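Local atomic coordinates of xylanase and alpha-amylase inhibitor protein (Scadoxus multiflorus, PDB entry 3MU7), a protein that inhibits xylanases and alpha-amylases, using a TIM-barrel scaffold of glycosyl hydrolase family 18. Residues A[99-104]-A[119-124]; A[179-184]-A[195-200]. One frame throughout, in Å; residues are numbered along the deposited sequence.

Interaction 1: A[99-104]-A[119-124]; sequences NFLLPP and DGIDFH
Leu101, toward the C-terminal end of helix 86-101, spreads its two methyls over the start of strand 120-125 and meets Gly120 and Ile121. The dense part is small: two methyls against an isoleucine and the bare backbone of Gly120. CD1 of Leu101 lies 3.8 Å from CG1 of Ile121. The other methyl, CD2 of Leu101, settles 4.0 Å from CA of Gly120 and also borders CD1 of Ile121. Both side chains have their leading carbon opposite the carbonyl carbon (chi1 -58° in Leu101, -56° in Ile121), and they cross at a slant, methyl against methylene. Gly120 has backbone angles at which a beta carbon would collide with the carbonyl oxygen of Asp119. A glycine in place of Leu101 would probably leave CG1 of Ile121 and the flank of Gly120 without their helix partner and open a gap between helix and strand.

Beyond Leu101 the chain turns outward, and Pro103 and Pro104 are exposed, the latter resting on Arg111 and Asn115. Deeper in, the strand carries Asp122, whose carboxylate bonds to Tyr8, Ser73, Thr153 and Trp178; its sequence fits the family 18 DxxDxDxE signature with His124 at the third acidic position. No hydrogen bond links the two segments, so helix and strand meet here by van der Waals packing alone.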
ATOM      1  N   ASN A  99      -3.245  12.444 -13.968  1.00  9.48           N
ATOM      2  CA  ASN A  99      -4.600  12.228 -13.467  1.00  9.76           C
ATOM      3  C   ASN A  99      -4.763  12.197 -11.959  1.00  9.33           C
ATOM      4  O   ASN A  99      -5.857  12.476 -11.460  1.00 10.07           O
ATOM      5  CB  ASN A  99      -5.199  10.977 -14.084  1.00 10.13           C
ATOM      6  CG  ASN A  99      -5.605  11.195 -15.512  1.00 11.08           C
ATOM      7  OD1 ASN A  99      -6.575  11.901 -15.780  1.00 13.22           O
ATOM      8  ND2 ASN A  99      -4.863  10.606 -16.444  1.00 13.07           N
ATOM      9  N   PHE A 100      -3.693  11.866 -11.239  1.00  8.78           N
ATOM     10  CA  PHE A 100      -3.771  11.650  -9.796  1.00  8.67           C
ATOM     11  C   PHE A 100      -2.781  12.476  -8.992  1.00  8.82           C
ATOM     12  O   PHE A 100      -3.036  12.747  -7.826  1.00  9.84           O
ATOM     13  CB  PHE A 100      -3.569  10.165  -9.451  1.00  8.69           C
ATOM     14  CG  PHE A 100      -4.599   9.246 -10.050  1.00  7.89           C
ATOM     15  CD1 PHE A 100      -5.840   9.063  -9.441  1.00  8.70           C
ATOM     16  CD2 PHE A 100      -4.319   8.543 -11.218  1.00  9.34           C
ATOM     17  CE1 PHE A 100      -6.791   8.202 -10.002  1.00  8.76           C
ATOM     18  CE2 PHE A 100      -5.256   7.685 -11.779  1.00  9.81           C
ATOM     19  CZ  PHE A 100      -6.494   7.513 -11.169  1.00  9.39           C
ATOM     20  N   LEU A 101      -1.652  12.856  -9.581  1.00  8.35           N
ATOM     21  CA  LEU A 101      -0.574  13.458  -8.791  1.00  9.00           C
ATOM     22  C   LEU A 101      -0.392  14.950  -9.013  1.00  9.58           C
ATOM     23  O   LEU A 101       0.400  15.595  -8.324  1.00 10.35           O
ATOM     24  CB  LEU A 101       0.734  12.699  -9.024  1.00  8.68           C
ATOM     25  CG  LEU A 101       0.689  11.203  -8.681  1.00  8.40           C
ATOM     26  CD1 LEU A 101       1.943  10.502  -9.169  1.00  9.57           C
ATOM     27  CD2 LEU A 101       0.494  10.971  -7.181  1.00  9.48           C
ATOM     28  N   LEU A 102      -1.136  15.481  -9.975  1.00 10.47           N
ATOM     29  CA  LEU A 102      -1.134  16.902 -10.290  1.00 11.63           C
ATOM     30  C   LEU A 102      -2.564  17.416 -10.256  1.00 12.26           C
ATOM     31  O   LEU A 102      -3.496  16.642 -10.463  1.00 11.93           O
ATOM     32  CB  LEU A 102      -0.565  17.130 -11.691  1.00 11.45           C
ATOM     33  CG  LEU A 102       0.920  16.873 -11.929  1.00 12.71           C
ATOM     34  CD1 LEU A 102       1.199  16.979 -13.418  1.00 14.06           C
ATOM     35  CD2 LEU A 102       1.785  17.853 -11.151  1.00 14.16           C
ATOM     36  N   PRO A 103      -2.745  18.734 -10.016  1.00 13.80           N
ATOM     37  CA  PRO A 103      -4.060  19.347 -10.208  1.00 15.12           C
ATOM     38  C   PRO A 103      -4.493  19.215 -11.669  1.00 15.96           C
ATOM     39  O   PRO A 103      -3.637  19.033 -12.541  1.00 15.19           O
ATOM     40  CB  PRO A 103      -3.814  20.825  -9.865  1.00 15.61           C
ATOM     41  CG  PRO A 103      -2.572  20.841  -9.066  1.00 15.34           C
ATOM     42  CD  PRO A 103      -1.738  19.717  -9.579  1.00 14.04           C
ATOM     43  N   PRO A 104      -5.807  19.307 -11.950  1.00 17.07           N
ATOM     44  CA  PRO A 104      -6.244  19.188 -13.341  1.00 18.06           C
ATOM     45  C   PRO A 104      -5.627  20.256 -14.230  1.00 18.97           C
ATOM     46  O   PRO A 104      -5.389  21.382 -13.781  1.00 18.89           O
ATOM     47  CB  PRO A 104      -7.762  19.394 -13.259  1.00 18.29           C
ATOM     48  CG  PRO A 104      -7.980  20.100 -11.973  1.00 18.66           C
ATOM     49  CD  PRO A 104      -6.950  19.542 -11.050  1.00 17.31           C
ATOM     50  N   ASP A 119      -1.528  11.680  -2.544  1.00  7.25           N
ATOM     51  CA  ASP A 119      -0.250  11.824  -1.874  1.00  7.13           C
ATOM     52  C   ASP A 119       0.824  10.864  -2.352  1.00  7.04           C
ATOM     53  O   ASP A 119       1.953  10.930  -1.877  1.00  7.61           O
ATOM     54  CB  ASP A 119      -0.449  11.709  -0.373  1.00  7.70           C
ATOM     55  CG  ASP A 119      -1.367  12.779   0.151  1.00  7.96           C
ATOM     56  OD1 ASP A 119      -0.959  13.960   0.119  1.00 10.09           O
ATOM     57  OD2 ASP A 119      -2.500  12.448   0.548  1.00  8.13           O
ATOM     58  N   GLY A 120       0.490   9.979  -3.287  1.00  6.60           N
ATOM     59  CA  GLY A 120       1.488   9.069  -3.822  1.00  6.99           C
ATOM     60  C   GLY A 120       0.908   7.830  -4.451  1.00  6.33           C
ATOM     61  O   GLY A 120      -0.318   7.665  -4.547  1.00  6.38           O
ATOM     62  N   ILE A 121       1.826   6.960  -4.871  1.00  5.96           N
ATOM     63  CA  ILE A 121       1.515   5.724  -5.578  1.00  6.04           C
ATOM     64  C   ILE A 121       2.143   4.550  -4.855  1.00  5.95           C
ATOM     65  O   ILE A 121       3.326   4.589  -4.501  1.00  6.13           O
ATOM     66  CB  ILE A 121       2.049   5.758  -7.044  1.00  6.00           C
ATOM     67  CG1 ILE A 121       1.509   6.967  -7.830  1.00  6.73           C
ATOM     68  CG2 ILE A 121       1.786   4.427  -7.759  1.00  6.66           C
ATOM     69  CD1 ILE A 121      -0.001   7.000  -7.997  1.00  7.41           C
ATOM     70  N   ASP A 122       1.342   3.508  -4.665  1.00  5.44           N
ATOM     71  CA  ASP A 122       1.768   2.273  -4.021  1.00  5.83           C
ATOM     72  C   ASP A 122       1.907   1.164  -5.062  1.00  5.85           C
ATOM     73  O   ASP A 122       0.972   0.889  -5.814  1.00  6.18           O
ATOM     74  CB  ASP A 122       0.728   1.890  -2.967  1.00  5.82           C
ATOM     75  CG  ASP A 122       1.008   0.563  -2.311  1.00  5.58           C
ATOM     76  OD1 ASP A 122       2.049   0.443  -1.630  1.00  6.72           O
ATOM     77  OD2 ASP A 122       0.168  -0.350  -2.450  1.00  5.88           O
ATOM     78  N   PHE A 123       3.078   0.534  -5.105  1.00  5.77           N
ATOM     79  CA  PHE A 123       3.361  -0.560  -6.047  1.00  6.07           C
ATOM     80  C   PHE A 123       2.989  -1.884  -5.378  1.00  6.29           C
ATOM     81  O   PHE A 123       3.784  -2.453  -4.614  1.00  7.25           O
ATOM     82  CB  PHE A 123       4.854  -0.607  -6.396  1.00  6.27           C
ATOM     83  CG  PHE A 123       5.316   0.412  -7.414  1.00  6.15           C
ATOM     84  CD1 PHE A 123       6.164   0.016  -8.444  1.00  6.87           C
ATOM     85  CD2 PHE A 123       4.948   1.757  -7.333  1.00  6.94           C
ATOM     86  CE1 PHE A 123       6.650   0.939  -9.378  1.00  7.68           C
ATOM     87  CE2 PHE A 123       5.423   2.682  -8.270  1.00  7.40           C
ATOM     88  CZ  PHE A 123       6.275   2.269  -9.293  1.00  7.92           C
ATOM     89  N   HIS A 124       1.794  -2.387  -5.655  1.00  6.49           N
ATOM     90  CA  HIS A 124       1.351  -3.686  -5.118  1.00  6.52           C
ATOM     91  C   HIS A 124       1.419  -4.715  -6.256  1.00  6.63           C
ATOM     92  O   HIS A 124       0.419  -5.321  -6.655  1.00  7.29           O
ATOM     93  CB  HIS A 124      -0.063  -3.558  -4.533  1.00  6.69           C
ATOM     94  CG  HIS A 124      -0.497  -4.711  -3.672  1.00  6.53           C
ATOM     95  ND1 HIS A 124      -0.749  -4.563  -2.325  1.00  6.90           N
ATOM     96  CD2 HIS A 124      -0.747  -6.012  -3.960  1.00  8.09           C
ATOM     97  CE1 HIS A 124      -1.132  -5.724  -1.821  1.00  7.40           C
ATOM     98  NE2 HIS A 124      -1.140  -6.618  -2.791  1.00  8.40           N
TER

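Interaction 2: A[179-184]-A[195-200]; sequences VQFYNN and SALMNA
Phe181 packs against Leu197 and Ala200 inside a beta-alpha-beta unit of the TIM barrel, where strand 176-180 gives way to helix 195-207, which in turn leads to strand 213-218. Phe181 sits just past its strand, at the centre of an inverse gamma turn whose bond from Tyr182 N to Gln180 O, 3.0 Å, is weak. Its CB heads for the helix.

Ser195 opens the helix segment, its N hydrogen-bonded to OD1 of Asn193 and its O receiving Asn199 N. One residue on, O of Ala196 accepts N of Ala200 at 3.0 Å, a regular helical bond in the turn that bears the contact. Leu197 does most of the touching from the helix: with CG opposite its own N (chi1 169°) and chi2 at 62°, it lowers CD1 over one face of the Phe181 ring, 3.5 Å from CG of Phe181. That methyl lies nearer the CB end of the ring than its far rim, and the two side chains cross at about a right angle. The CB of Met198 points away from segment 179-184, and its side chain touches Val238 and Asn241 of helix 231-242. Ala200, a turn later, brings its methyl to the ring's edge, with CB 3.9 Å from CE1 of Phe181. On the ring face opposite Leu197, CG1 of Val179 rests 3.6 Å from the plane of the Phe181 ring, displaced toward its rim.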
ATOM      1  N   VAL A 179       5.698  -4.785   4.077  1.00  6.57           N
ATOM      2  CA  VAL A 179       5.925  -6.171   3.709  1.00  6.97           C
ATOM      3  C   VAL A 179       4.707  -6.998   4.109  1.00  6.48           C
ATOM      4  O   VAL A 179       4.226  -6.892   5.244  1.00  7.54           O
ATOM      5  CB  VAL A 179       7.195  -6.711   4.402  1.00  6.87           C
ATOM      6  CG1 VAL A 179       7.452  -8.149   4.017  1.00  8.04           C
ATOM      7  CG2 VAL A 179       8.411  -5.842   4.064  1.00  7.54           C
ATOM      8  N   GLN A 180       4.221  -7.829   3.191  1.00  6.83           N
ATOM      9  CA  GLN A 180       3.069  -8.675   3.471  1.00  7.03           C
ATOM     10  C   GLN A 180       3.488  -9.904   4.262  1.00  6.90           C
ATOM     11  O   GLN A 180       3.908 -10.909   3.682  1.00  7.23           O
ATOM     12  CB  GLN A 180       2.391  -9.107   2.179  1.00  6.78           C
ATOM     13  CG  GLN A 180       1.909  -7.976   1.299  1.00  8.00           C
ATOM     14  CD  GLN A 180       1.308  -8.516   0.027  1.00  8.60           C
ATOM     15  OE1 GLN A 180       0.341  -9.283   0.065  1.00  8.78           O
ATOM     16  NE2 GLN A 180       1.872  -8.138  -1.108  1.00  9.59           N
ATOM     17  N   PHE A 181       3.393  -9.817   5.584  1.00  7.37           N
ATOM     18  CA  PHE A 181       3.677 -10.977   6.429  1.00  7.99           C
ATOM     19  C   PHE A 181       2.426 -11.841   6.567  1.00  8.03           C
ATOM     20  O   PHE A 181       1.919 -12.075   7.662  1.00  9.25           O
ATOM     21  CB  PHE A 181       4.246 -10.536   7.780  1.00  8.13           C
ATOM     22  CG  PHE A 181       5.594  -9.874   7.681  1.00  8.08           C
ATOM     23  CD1 PHE A 181       6.726 -10.614   7.365  1.00  8.24           C
ATOM     24  CD2 PHE A 181       5.732  -8.512   7.909  1.00  8.03           C
ATOM     25  CE1 PHE A 181       7.973 -10.001   7.276  1.00  8.66           C
ATOM     26  CE2 PHE A 181       6.975  -7.902   7.831  1.00  7.59           C
ATOM     27  CZ  PHE A 181       8.096  -8.647   7.515  1.00  8.60           C
ATOM     28  N   TYR A 182       1.927 -12.298   5.427  1.00  8.24           N
ATOM     29  CA  TYR A 182       0.747 -13.157   5.390  1.00  8.82           C
ATOM     30  C   TYR A 182       0.679 -13.834   4.033  1.00  9.18           C
ATOM     31  O   TYR A 182       1.452 -13.499   3.127  1.00  9.42           O
ATOM     32  CB  TYR A 182      -0.545 -12.386   5.718  1.00  8.66           C
ATOM     33  CG  TYR A 182      -0.748 -11.091   4.961  1.00  7.61           C
ATOM     34  CD1 TYR A 182      -1.472 -11.071   3.779  1.00  8.99           C
ATOM     35  CD2 TYR A 182      -0.232  -9.883   5.440  1.00  7.41           C
ATOM     36  CE1 TYR A 182      -1.671  -9.889   3.081  1.00  8.36           C
ATOM     37  CE2 TYR A 182      -0.428  -8.696   4.742  1.00  8.18           C
ATOM     38  CZ  TYR A 182      -1.145  -8.709   3.569  1.00  8.11           C
ATOM     39  OH  TYR A 182      -1.326  -7.525   2.889  1.00  7.69           O
ATOM     40  N   ASN A 183      -0.223 -14.808   3.902  1.00  9.90           N
ATOM     41  CA  ASN A 183      -0.290 -15.668   2.711  1.00 10.68           C
ATOM     42  C   ASN A 183       1.071 -16.219   2.309  1.00 10.94           C
ATOM     43  O   ASN A 183       1.399 -16.278   1.123  1.00 11.79           O
ATOM     44  CB  ASN A 183      -0.919 -14.926   1.528  1.00 11.01           C
ATOM     45  CG  ASN A 183      -2.339 -14.513   1.797  1.00 11.13           C
ATOM     46  OD1 ASN A 183      -3.104 -15.256   2.413  1.00 12.88           O
ATOM     47  ND2 ASN A 183      -2.699 -13.316   1.361  1.00 11.74           N
ATOM     48  N   ASN A 184       1.867 -16.597   3.305  1.00 10.72           N
ATOM     49  CA  ASN A 184       3.232 -17.046   3.076  1.00 11.63           C
ATOM     50  C   ASN A 184       3.781 -17.596   4.392  1.00 11.59           C
ATOM     51  O   ASN A 184       4.514 -16.901   5.089  1.00 11.01           O
ATOM     52  CB  ASN A 184       4.077 -15.851   2.613  1.00 12.17           C
ATOM     53  CG  ASN A 184       5.075 -16.209   1.539  1.00 12.89           C
ATOM     54  OD1 ASN A 184       5.505 -17.360   1.426  1.00 13.93           O
ATOM     55  ND2 ASN A 184       5.461 -15.215   0.741  1.00 14.06           N
ATOM     56  N   SER A 195       8.951 -17.212  15.071  1.00 19.00           N
ATOM     57  CA  SER A 195      10.364 -17.294  14.681  1.00 18.51           C
ATOM     58  C   SER A 195      10.608 -16.919  13.217  1.00 17.11           C
ATOM     59  O   SER A 195      11.475 -16.093  12.933  1.00 16.76           O
ATOM     60  CB  SER A 195      10.936 -18.686  14.968  1.00 18.92           C
ATOM     61  OG  SER A 195      12.318 -18.746  14.659  1.00 22.16           O
ATOM     62  N   ALA A 196       9.860 -17.508  12.318  1.00 15.94           N
ATOM     63  CA  ALA A 196      10.010 -17.231  10.883  1.00 15.04           C
ATOM     64  C   ALA A 196       9.651 -15.789  10.557  1.00 14.09           C
ATOM     65  O   ALA A 196      10.314 -15.181   9.756  1.00 13.89           O
ATOM     66  CB  ALA A 196       9.215 -18.147  10.049  1.00 15.46           C
ATOM     67  N   LEU A 197       8.606 -15.285  11.206  1.00 13.36           N
ATOM     68  CA  LEU A 197       8.208 -13.890  11.072  1.00 12.68           C
ATOM     69  C   LEU A 197       9.343 -12.974  11.504  1.00 12.59           C
ATOM     70  O   LEU A 197       9.718 -12.054  10.774  1.00 11.98           O
ATOM     71  CB  LEU A 197       6.958 -13.606  11.908  1.00 12.34           C
ATOM     72  CG  LEU A 197       6.559 -12.134  12.085  1.00 11.99           C
ATOM     73  CD1 LEU A 197       6.233 -11.468  10.748  1.00 11.53           C
ATOM     74  CD2 LEU A 197       5.389 -12.010  13.045  1.00 12.51           C
ATOM     75  N   MET A 198       9.899 -13.229  12.682  1.00 13.16           N
ATOM     76  CA  MET A 198      10.922 -12.342  13.210  1.00 14.39           C
ATOM     77  C   MET A 198      12.227 -12.429  12.419  1.00 13.68           C
ATOM     78  O   MET A 198      12.896 -11.415  12.228  1.00 13.35           O
ATOM     79  CB  MET A 198      11.123 -12.559  14.707  1.00 15.32           C
ATOM     80  CG  MET A 198       9.900 -12.161  15.553  1.00 18.54           C
ATOM     81  SD  MET A 198       9.127 -10.555  15.181  1.00 25.52           S
ATOM     82  CE  MET A 198      10.384  -9.412  15.740  1.00 24.37           C
ATOM     83  N   ASN A 199      12.563 -13.620  11.927  1.00 13.33           N
ATOM     84  CA  ASN A 199      13.715 -13.782  11.037  1.00 13.40           C
ATOM     85  C   ASN A 199      13.543 -12.983   9.744  1.00 12.35           C
ATOM     86  O   ASN A 199      14.463 -12.298   9.309  1.00 11.97           O
ATOM     87  CB  ASN A 199      13.971 -15.260  10.721  1.00 14.17           C
ATOM     88  CG  ASN A 199      14.546 -16.022  11.902  1.00 16.23           C
ATOM     89  OD1 ASN A 199      15.140 -15.441  12.810  1.00 19.49           O
ATOM     90  ND2 ASN A 199      14.378 -17.338  11.888  1.00 19.54           N
ATOM     91  N   ALA A 200      12.356 -13.059   9.148  1.00 11.39           N
ATOM     92  CA  ALA A 200      12.052 -12.295   7.935  1.00 10.86           C
ATOM     93  C   ALA A 200      12.072 -10.784   8.202  1.00 10.41           C
ATOM     94  O   ALA A 200      12.661 -10.022   7.433  1.00 10.06           O
ATOM     95  CB  ALA A 200      10.717 -12.732   7.352  1.00 11.10           C
TER

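In the fold
Interaction 1 closes before interaction 2 opens, and their centres stand about 29 Å apart, on opposite sides of the chain's centre. Each ties an outer helix to the barrel sheet: helix 86-101 to strand 120-125, and helix 195-207 to the turn just after strand 176-180, with strand 151-154 between these two strands. The segments nonetheless meet inside the barrel, where NE2 of His124 packs 3.8 Å from NE2 of Gln180. Gln180 also bonds to Glu126, which ends the DxxDxDxE signature of family 18. The two helix contacts thus belong to the outer layer of a scaffold whose inner face carries polar residues at signature positions, consistent with an inhibitor probably derived from a hydrolase fold.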